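PDB 4UT1: flagellar hook-associated protein, which probably serves as a structural component of the bacterial flagellum, at the junction between the hook and the filament. Local coordinates for residues A114-N119 and Q145-Q150; A311-S316 and S583-N588; Y380-R385 and M403-L408; I464-V469 and D570-L575. One frame throughout, in Å; residues are numbered along the deposited sequence.

Contacts 1 and 2 belong to the long helical body, with centres about 15 Å apart, and they touch each other: L147 CD2 of contact 1 meets F314 CZ of contact 2. Contact 1 joins helices 113-129 and 134-193 and closes before contact 2 opens. Contact 2 ties helix 287-322 to the loop before helix 593-630, so it closes a chain loop that holds contact 3, then contact 4. Contact 3 lies in the D2-like region, its centre about 19 Å from that of contact 2, and contact 4 lies where the D3 region meets helix 572-579. Their centres are about 39 Å apart. Two beta regions are thus inserted into a helical body made from both ends of the chain.

Contact 1. Residues A114-N119 and Q145-Q150; sequences ATAITN and QTLASQ. With EDO (1,2-ethanediol), chain C.
A116 and L147 mark the closest backbone approach between helices 113-129 and 134-193, with their CA atoms 5.2 Å apart. Over these short segments the axes come to 9.0 Å and the N-to-C directions differ by 157°, so the helices run nearly antiparallel. The small side chain of A116 lets them come this near. Its CB points at the opposing helix and settles between two residues about one turn apart there. On the L147 side, A116 CB touches the CD1 branch at 3.8 Å. On the other, A116 CB lies 3.8 Å from Q150 NE2 and almost as near to Q150 OE1, so both ends of the amide border the methyl. With CG of L147 trans to the backbone N (chi1 173°), CD1 reaches toward helix 113-129, where I117 CG1 also meets it at 3.9 Å. The side chains of I117 and L147 cross obliquely. This is a helical hairpin: two consecutive helices, joined by a short connection, pack antiparallel within the helical domain of FlgK. Helix 593-630 adds to the bundle, with Y597 against A114 and T594 against T118. T118 also binds back to its own helix, where its N and OG1 reach the carbonyl oxygen of A114 from opposite faces of the carbonyl plane. Beyond the apolar centre, a 1,2-ethanediol, probably from the crystallisation liquor, lies between N119 and T146. N119 ND2 gives its O2 a weak hydrogen bond of 3.3 Å. T146 OG1 is 3.2 Å from its O1, and that hydroxyl is also hydrogen-bonded to S142 O.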
# COMPACT_ATOMS: atom_id res chain seq x y z
N ALA A 114 3.30 14.12 5.05
CA ALA A 114 2.61 14.14 6.34
C ALA A 114 2.05 15.53 6.63
O ALA A 114 0.93 15.69 7.13
CB ALA A 114 3.54 13.69 7.46
N THR A 115 2.83 16.55 6.30
CA THR A 115 2.38 17.92 6.50
C THR A 115 1.22 18.26 5.56
O THR A 115 0.28 18.92 5.98
CB THR A 115 3.52 18.94 6.30
OG1 THR A 115 4.45 18.81 7.37
CG2 THR A 115 2.96 20.35 6.30
N ALA A 116 1.31 17.82 4.31
CA ALA A 116 0.24 18.07 3.35
C ALA A 116 -1.07 17.42 3.81
O ALA A 116 -2.15 17.99 3.65
CB ALA A 116 0.62 17.56 1.96
N ILE A 117 -0.97 16.23 4.39
CA ILE A 117 -2.17 15.55 4.89
C ILE A 117 -2.78 16.34 6.06
O ILE A 117 -3.98 16.64 6.06
CB ILE A 117 -1.85 14.11 5.33
CG1 ILE A 117 -1.52 13.26 4.11
CG2 ILE A 117 -3.06 13.47 6.01
CD1 ILE A 117 -1.08 11.85 4.46
N THR A 118 -1.95 16.68 7.04
CA THR A 118 -2.41 17.47 8.18
C THR A 118 -3.10 18.76 7.74
O THR A 118 -4.16 19.12 8.26
CB THR A 118 -1.24 17.84 9.13
OG1 THR A 118 -0.63 16.64 9.61
CG2 THR A 118 -1.75 18.67 10.31
N ASN A 119 -2.48 19.45 6.79
CA ASN A 119 -3.00 20.72 6.29
C ASN A 119 -4.34 20.57 5.56
O ASN A 119 -5.21 21.44 5.65
CB ASN A 119 -1.97 21.38 5.37
CG ASN A 119 -0.82 22.00 6.14
OD1 ASN A 119 -0.89 22.14 7.36
ND2 ASN A 119 0.25 22.38 5.44
N GLN A 145 -4.82 19.89 -3.82
CA GLN A 145 -3.96 19.89 -5.01
C GLN A 145 -2.49 19.78 -4.62
O GLN A 145 -1.71 19.11 -5.30
CB GLN A 145 -4.22 21.14 -5.85
CG GLN A 145 -5.56 21.08 -6.59
CD GLN A 145 -5.97 22.38 -7.25
OE1 GLN A 145 -5.53 23.46 -6.86
NE2 GLN A 145 -6.84 22.29 -8.26
N THR A 146 -2.13 20.43 -3.53
CA THR A 146 -0.79 20.35 -2.97
C THR A 146 -0.42 18.93 -2.58
O THR A 146 0.65 18.42 -2.94
CB THR A 146 -0.68 21.28 -1.75
OG1 THR A 146 -0.64 22.64 -2.22
CG2 THR A 146 0.58 21.00 -0.95
N LEU A 147 -1.34 18.27 -1.88
CA LEU A 147 -1.14 16.88 -1.52
C LEU A 147 -1.02 15.99 -2.75
O LEU A 147 -0.14 15.13 -2.83
CB LEU A 147 -2.31 16.41 -0.63
CG LEU A 147 -2.33 14.92 -0.31
CD1 LEU A 147 -1.11 14.52 0.48
CD2 LEU A 147 -3.62 14.59 0.47
N ALA A 148 -1.90 16.19 -3.73
CA ALA A 148 -1.89 15.35 -4.93
C ALA A 148 -0.59 15.52 -5.68
O ALA A 148 -0.01 14.56 -6.19
CB ALA A 148 -3.08 15.69 -5.84
N SER A 149 -0.11 16.76 -5.75
CA SER A 149 1.15 17.02 -6.43
C SER A 149 2.28 16.22 -5.83
O SER A 149 3.12 15.67 -6.56
CB SER A 149 1.48 18.52 -6.38
OG SER A 149 0.66 19.22 -7.28
N GLN A 150 2.31 16.16 -4.50
CA GLN A 150 3.40 15.47 -3.82
C GLN A 150 3.31 13.96 -3.99
O GLN A 150 4.32 13.28 -4.22
CB GLN A 150 3.43 15.86 -2.35
CG GLN A 150 3.92 17.28 -2.14
CD GLN A 150 3.68 17.77 -0.74
OE1 GLN A 150 4.07 17.13 0.24
NE2 GLN A 150 3.03 18.91 -0.62
C1 EDO C . -0.71 23.95 1.18
O1 EDO C . -1.81 24.23 0.30
C2 EDO C . -1.16 22.96 2.26
O2 EDO C . -0.35 21.77 2.26

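Contact 2. Residues A311-S316 and S583-N588; sequences AVSFAS and SKTMNN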
# COMPACT_ATOMS: atom_id res chain seq x y z
N ALA A 311 -2.00 6.74 0.46
CA ALA A 311 -2.84 7.39 -0.54
C ALA A 311 -4.22 6.73 -0.64
O ALA A 311 -5.25 7.42 -0.67
CB ALA A 311 -2.14 7.38 -1.91
N VAL A 312 -4.24 5.40 -0.69
CA VAL A 312 -5.48 4.67 -0.81
C VAL A 312 -6.34 4.89 0.43
O VAL A 312 -7.51 5.19 0.32
CB VAL A 312 -5.26 3.16 -1.02
CG1 VAL A 312 -6.59 2.40 -0.89
CG2 VAL A 312 -4.63 2.89 -2.38
N SER A 313 -5.75 4.74 1.60
CA SER A 313 -6.52 4.90 2.82
C SER A 313 -7.05 6.33 2.94
O SER A 313 -8.19 6.52 3.32
CB SER A 313 -5.67 4.56 4.05
OG SER A 313 -6.46 4.65 5.22
N PHE A 314 -6.22 7.32 2.61
CA PHE A 314 -6.65 8.71 2.65
C PHE A 314 -7.85 8.96 1.72
O PHE A 314 -8.87 9.47 2.14
CB PHE A 314 -5.49 9.65 2.27
CG PHE A 314 -5.91 11.07 1.97
CD1 PHE A 314 -6.30 11.43 0.69
CD2 PHE A 314 -5.93 12.03 2.97
CE1 PHE A 314 -6.69 12.73 0.41
CE2 PHE A 314 -6.31 13.34 2.70
CZ PHE A 314 -6.70 13.69 1.42
N ALA A 315 -7.70 8.59 0.45
CA ALA A 315 -8.77 8.77 -0.52
C ALA A 315 -10.05 8.04 -0.09
O ALA A 315 -11.13 8.61 -0.15
CB ALA A 315 -8.32 8.28 -1.90
N SER A 316 -9.91 6.80 0.36
CA SER A 316 -11.06 6.00 0.73
C SER A 316 -11.81 6.63 1.91
O SER A 316 -13.03 6.72 1.89
CB SER A 316 -10.65 4.57 1.07
OG SER A 316 -10.21 3.89 -0.10
N SER A 583 -8.08 9.31 12.84
CA SER A 583 -8.54 7.94 12.65
C SER A 583 -7.39 6.95 12.56
O SER A 583 -6.40 7.19 11.86
CB SER A 583 -9.39 7.85 11.38
OG SER A 583 -9.67 6.50 11.08
N LYS A 584 -7.52 5.81 13.23
CA LYS A 584 -6.46 4.80 13.17
C LYS A 584 -6.77 3.70 12.15
O LYS A 584 -7.34 2.66 12.49
CB LYS A 584 -6.22 4.21 14.55
CG LYS A 584 -5.79 5.26 15.57
CD LYS A 584 -5.39 4.63 16.89
CE LYS A 584 -5.15 5.69 17.95
NZ LYS A 584 -4.69 5.10 19.24
N THR A 585 -6.36 3.92 10.91
CA THR A 585 -6.74 3.05 9.81
C THR A 585 -5.61 2.16 9.33
O THR A 585 -5.83 1.25 8.52
CB THR A 585 -7.25 3.88 8.62
OG1 THR A 585 -6.23 4.80 8.20
CG2 THR A 585 -8.51 4.64 9.01
N MET A 586 -4.40 2.42 9.81
CA MET A 586 -3.22 1.72 9.35
C MET A 586 -2.68 0.78 10.42
O MET A 586 -2.94 0.96 11.61
CB MET A 586 -2.14 2.72 8.92
CG MET A 586 -2.59 3.70 7.83
SD MET A 586 -3.30 2.87 6.39
CE MET A 586 -1.89 1.94 5.80
N ASN A 587 -1.92 -0.22 9.96
CA ASN A 587 -1.30 -1.21 10.84
C ASN A 587 -2.33 -1.85 11.76
O ASN A 587 -2.19 -1.82 12.98
CB ASN A 587 -0.17 -0.58 11.66
CG ASN A 587 0.90 0.06 10.80
OD1 ASN A 587 1.37 1.16 11.09
ND2 ASN A 587 1.30 -0.62 9.74
N ASN A 588 -3.37 -2.41 11.15
CA ASN A 588 -4.44 -3.09 11.88
C ASN A 588 -5.15 -2.20 12.89
O ASN A 588 -5.36 -2.59 14.04
CB ASN A 588 -3.89 -4.33 12.57
CG ASN A 588 -3.32 -5.34 11.59
OD1 ASN A 588 -2.68 -4.98 10.60
ND2 ASN A 588 -3.58 -6.62 11.84
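S313 holds its hydroxyl trans to the backbone N (chi1 -177°), which carries OG off helix 287-322 toward T585. The threonine answers with OG1 between its own N and carbonyl carbon (chi1 58°). The two hydroxyls meet in a hydrogen bond of 3.0 Å, from T585 OG1 to S313 OG. Beside it M586 sets off along a different line, but every one of its torsions is bent (chi2 -53°), and the folded chain brings the sulfur back against the serine. M586 SD lies 3.7 Å from S313 CB and only slightly farther from S313 OG. T585 and M586 form a classic beta bulge, both facing T591. The segment 583-588 is part of the loop that links helix 572-579 to helix 593-630, so the contact fastens that loop to a helix more than 260 residues earlier in the sequence. L593, at the start of helix 593-630, packs on both S313 and T585, while A309, L310 and A596 touch M586. S313 OG has a stronger partner in T364 O, to which it gives its own proton, and Q317 NE2 reaches it weakly. The buried serine hydroxyl is therefore both acceptor and donor, passing a short chain of hydrogen bonds from the loop through the helix to T364 without any charged group.

Contact 3. Residues Y380-R385 and M403-L408; sequences YTLTDR and MTIGGL
The terminal methyl of M403 sits squarely over the ring of Y380: CE is 3.6 Å from the ring centroid and only 5° off the ring normal, a CH-pi contact in which all six ring carbons are at similar range. The sulfur approaches more obliquely, nearer the root of the ring, with M403 SD 3.6 Å from Y380 CG. Together they make a Met-aromatic contact whose side chains cross at about a right angle. M403 gets there by placing CG between its backbone N and carbonyl carbon (chi1 77°) and then bending at the last torsion, which turns CE over the tyrosine. Alongside, L382 and I405 slide past each other in opposite directions. The CG2 branch of I405 touches L382 CB at 3.8 Å, and L382 CD2 leans on the same branch. No hydrogen bond joins the two segments, because they belong to different antiparallel sheets packed against each other through side chains in the D2-like region. Strand 380-384 pairs with 371-375 and 390-394 in one sheet, while 402-405 pairs with 408-412 in the other. At the end of 402-405 the chain reverses through a type I' turn from I405 to L408, closed by I405 N to L408 O and L408 N to I405 O, each 3.0 Å. G406 and G407 take the two corners, both at positive phi. L408 emerges from the turn facing the sandwich interior, its CD1 4.2 Å from L382 CD2. P396, P401 and P416 also touch Y380, and the Y375 ring meets its ring with the planes at about 45°.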
# COMPACT_ATOMS: atom_id res chain seq x y z
N TYR A 380 -5.11 -22.08 -3.16
CA TYR A 380 -4.46 -20.82 -3.48
C TYR A 380 -3.66 -20.37 -2.29
O TYR A 380 -4.13 -20.44 -1.15
CB TYR A 380 -5.50 -19.75 -3.83
CG TYR A 380 -6.36 -20.09 -5.02
CD1 TYR A 380 -7.47 -20.94 -4.89
CD2 TYR A 380 -6.09 -19.57 -6.26
CE1 TYR A 380 -8.27 -21.25 -5.98
CE2 TYR A 380 -6.88 -19.86 -7.35
CZ TYR A 380 -7.97 -20.70 -7.21
OH TYR A 380 -8.76 -20.99 -8.32
N THR A 381 -2.47 -19.85 -2.53
CA THR A 381 -1.69 -19.28 -1.44
C THR A 381 -1.32 -17.85 -1.80
O THR A 381 -0.97 -17.58 -2.93
CB THR A 381 -0.42 -20.10 -1.19
OG1 THR A 381 -0.77 -21.47 -0.93
CG2 THR A 381 0.36 -19.53 -0.01
N LEU A 382 -1.46 -16.95 -0.84
CA LEU A 382 -0.98 -15.58 -0.98
C LEU A 382 0.32 -15.44 -0.22
O LEU A 382 0.36 -15.65 0.99
CB LEU A 382 -2.02 -14.57 -0.46
CG LEU A 382 -1.75 -13.11 -0.83
CD1 LEU A 382 -2.11 -12.87 -2.28
CD2 LEU A 382 -2.51 -12.16 0.08
N THR A 383 1.38 -15.09 -0.94
CA THR A 383 2.69 -14.92 -0.34
C THR A 383 3.15 -13.46 -0.44
O THR A 383 2.97 -12.82 -1.47
CB THR A 383 3.72 -15.83 -1.02
OG1 THR A 383 3.26 -17.19 -0.97
CG2 THR A 383 5.06 -15.72 -0.32
N ASP A 384 3.71 -12.96 0.65
CA ASP A 384 4.33 -11.63 0.69
C ASP A 384 5.64 -11.68 -0.09
O ASP A 384 6.53 -12.46 0.25
CB ASP A 384 4.54 -11.19 2.14
CG ASP A 384 5.00 -9.76 2.26
OD1 ASP A 384 5.99 -9.40 1.60
OD2 ASP A 384 4.40 -9.01 3.05
N ARG A 385 5.77 -10.84 -1.12
CA ARG A 385 6.92 -10.91 -2.02
C ARG A 385 8.21 -10.36 -1.41
O ARG A 385 9.30 -10.68 -1.88
CB ARG A 385 6.60 -10.17 -3.33
CG ARG A 385 5.79 -10.99 -4.33
CD ARG A 385 5.29 -10.15 -5.50
NE ARG A 385 6.36 -9.46 -6.24
CZ ARG A 385 7.07 -9.98 -7.25
NH1 ARG A 385 6.89 -11.24 -7.64
NH2 ARG A 385 8.00 -9.23 -7.85
N MET A 403 -12.27 -15.46 -3.61
CA MET A 403 -11.76 -15.70 -2.27
C MET A 403 -11.30 -14.41 -1.60
O MET A 403 -11.08 -13.39 -2.26
CB MET A 403 -10.61 -16.72 -2.30
CG MET A 403 -9.28 -16.15 -2.77
SD MET A 403 -8.26 -17.40 -3.56
CE MET A 403 -9.09 -17.51 -5.13
N THR A 404 -11.17 -14.46 -0.28
CA THR A 404 -10.68 -13.34 0.50
C THR A 404 -9.50 -13.77 1.35
O THR A 404 -9.60 -14.70 2.14
CB THR A 404 -11.78 -12.73 1.40
OG1 THR A 404 -12.85 -12.25 0.59
CG2 THR A 404 -11.22 -11.57 2.22
N ILE A 405 -8.37 -13.09 1.18
CA ILE A 405 -7.17 -13.39 1.96
C ILE A 405 -6.48 -12.10 2.36
O ILE A 405 -6.23 -11.27 1.50
CB ILE A 405 -6.17 -14.24 1.16
CG1 ILE A 405 -6.82 -15.54 0.68
CG2 ILE A 405 -4.92 -14.52 2.00
CD1 ILE A 405 -5.95 -16.33 -0.29
N GLY A 406 -6.17 -11.95 3.64
CA GLY A 406 -5.32 -10.87 4.11
C GLY A 406 -5.70 -9.45 3.72
O GLY A 406 -4.83 -8.59 3.51
N GLY A 407 -7.00 -9.19 3.62
CA GLY A 407 -7.49 -7.85 3.34
C GLY A 407 -7.86 -7.63 1.89
O GLY A 407 -8.31 -6.54 1.51
N LEU A 408 -7.65 -8.66 1.08
CA LEU A 408 -7.91 -8.59 -0.36
C LEU A 408 -9.03 -9.50 -0.81
O LEU A 408 -9.14 -10.65 -0.37
CB LEU A 408 -6.65 -8.97 -1.14
CG LEU A 408 -5.42 -8.12 -0.89
CD1 LEU A 408 -4.24 -8.70 -1.67
CD2 LEU A 408 -5.71 -6.67 -1.31

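Contact 4. Residues I464-V469 and D570-L575; sequences ISQGSV and DGRNAL. With EDO (1,2-ethanediol), chain J; EDO (1,2-ethanediol), chain N.
D570 OD2 is gripped by R572 from its own segment and by a water that ties it to Q466 across the contact. R572 NE gives it a salt-bridging hydrogen bond of 2.7 Å, with a straight N-H...O angle of 163°, on the syn side of the carboxylate. R572 NH2 reaches the same oxygen at 3.1 Å, but from above the carboxylate plane. Both bonds lie in the guanidinium plane. The water donates to D570 OD2 at 2.6 Å and accepts from Q466 NE2. The other carboxylate oxygen, D570 OD1, takes the backbone N of R572 at 2.9 Å, forming an Asx turn where helix 572-579 begins, and it also accepts from S448 N. The bend at chi3 of R572 (-82°) swings the guanidinium back to the aspartate while NH1 points to the other segment. There R572 NH1 makes a weak, bent hydrogen bond of 2.9 Å to G467 O. Q466 CB lies over one guanidinium face, offset toward its rim and 3.7 Å from R572 NH1. This surface contact joins the break at Q466-G467 in the D3 edge strand 463-470 to the helix that returns the chain to the helical body, where A574 packs on helix 113-129. A 1,2-ethanediol, probably from the crystallisation liquor, donates from O1 to Q466 OE1 at 2.6 Å. NH2 has a further acceptor in V450 O, so one carboxylate and two backbone carbonyls, G467 O weakly, hold the group. The aspartate would largely balance the arginine charge, and its hold on two guanidinium nitrogens fixes the rotation of the group facing the strand.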
# COMPACT_ATOMS: atom_id res chain seq x y z
N ILE A 464 -32.46 17.23 22.41
CA ILE A 464 -32.04 16.21 21.46
C ILE A 464 -30.82 16.71 20.69
O ILE A 464 -30.69 17.92 20.45
CB ILE A 464 -33.19 15.83 20.50
CG1 ILE A 464 -32.86 14.56 19.69
CG2 ILE A 464 -33.56 17.00 19.58
CD1 ILE A 464 -34.09 13.94 19.03
N SER A 465 -29.92 15.81 20.33
CA SER A 465 -28.76 16.19 19.53
C SER A 465 -29.21 16.53 18.11
O SER A 465 -30.37 16.32 17.76
CB SER A 465 -27.70 15.09 19.53
OG SER A 465 -28.16 13.91 18.88
N GLN A 466 -28.32 17.05 17.27
CA GLN A 466 -28.75 17.47 15.95
C GLN A 466 -28.82 16.29 14.99
O GLN A 466 -29.40 16.38 13.91
CB GLN A 466 -27.82 18.57 15.41
CG GLN A 466 -27.89 19.83 16.28
CD GLN A 466 -27.29 21.05 15.61
OE1 GLN A 466 -27.94 22.09 15.48
NE2 GLN A 466 -26.04 20.93 15.18
N GLY A 467 -28.22 15.19 15.42
CA GLY A 467 -28.32 13.93 14.69
C GLY A 467 -27.11 13.69 13.82
O GLY A 467 -26.34 14.61 13.56
N SER A 468 -26.94 12.45 13.40
CA SER A 468 -25.83 12.08 12.52
C SER A 468 -26.20 10.83 11.72
O SER A 468 -27.12 10.10 12.09
CB SER A 468 -24.56 11.85 13.32
OG SER A 468 -24.61 10.59 13.97
N VAL A 469 -25.46 10.58 10.64
CA VAL A 469 -25.72 9.41 9.82
C VAL A 469 -24.46 8.57 9.63
O VAL A 469 -23.34 9.06 9.79
CB VAL A 469 -26.28 9.79 8.42
CG1 VAL A 469 -27.60 10.55 8.57
CG2 VAL A 469 -25.25 10.64 7.65
N ASP A 570 -24.72 24.43 7.35
CA ASP A 570 -24.31 23.47 8.37
C ASP A 570 -22.93 22.91 8.04
O ASP A 570 -22.60 22.69 6.87
CB ASP A 570 -25.34 22.35 8.46
CG ASP A 570 -24.99 21.32 9.50
OD1 ASP A 570 -24.19 20.43 9.18
OD2 ASP A 570 -25.50 21.39 10.63
N GLY A 571 -22.10 22.70 9.06
CA GLY A 571 -20.76 22.17 8.81
C GLY A 571 -20.40 20.93 9.59
O GLY A 571 -19.22 20.64 9.77
N ARG A 572 -21.40 20.19 10.06
CA ARG A 572 -21.14 19.00 10.85
C ARG A 572 -20.32 17.96 10.08
O ARG A 572 -19.46 17.28 10.65
CB ARG A 572 -22.46 18.37 11.32
CG ARG A 572 -23.07 19.11 12.51
CD ARG A 572 -24.40 18.48 12.85
NE ARG A 572 -25.45 19.00 11.98
CZ ARG A 572 -26.58 18.37 11.70
NH1 ARG A 572 -26.82 17.16 12.19
NH2 ARG A 572 -27.45 18.95 10.88
N ASN A 573 -20.57 17.83 8.79
CA ASN A 573 -19.81 16.80 8.07
C ASN A 573 -18.40 17.25 7.74
O ASN A 573 -17.49 16.41 7.65
CB ASN A 573 -20.52 16.36 6.79
CG ASN A 573 -20.01 15.01 6.32
OD1 ASN A 573 -20.08 14.03 7.07
ND2 ASN A 573 -19.44 14.97 5.11
N ALA A 574 -18.21 18.55 7.53
CA ALA A 574 -16.88 19.08 7.33
C ALA A 574 -16.07 18.85 8.61
O ALA A 574 -14.91 18.49 8.55
CB ALA A 574 -16.91 20.56 6.96
N LEU A 575 -16.72 19.04 9.76
CA LEU A 575 -16.07 18.78 11.03
C LEU A 575 -15.64 17.31 11.11
O LEU A 575 -14.52 17.00 11.52
CB LEU A 575 -16.99 19.13 12.22
CG LEU A 575 -16.39 18.84 13.60
CD1 LEU A 575 -15.14 19.66 13.79
CD2 LEU A 575 -17.37 19.13 14.73
C1 EDO J . -28.07 22.91 11.74
O1 EDO J . -28.62 22.56 13.03
C2 EDO J . -29.07 22.56 10.65
O2 EDO J . -28.85 23.37 9.50
C1 EDO N . -20.22 11.37 10.70
O1 EDO N . -21.11 10.99 9.66
C2 EDO N . -20.86 12.50 11.50
O2 EDO N . -20.14 12.67 12.72
O HOH W 1 -25.27 22.75 12.87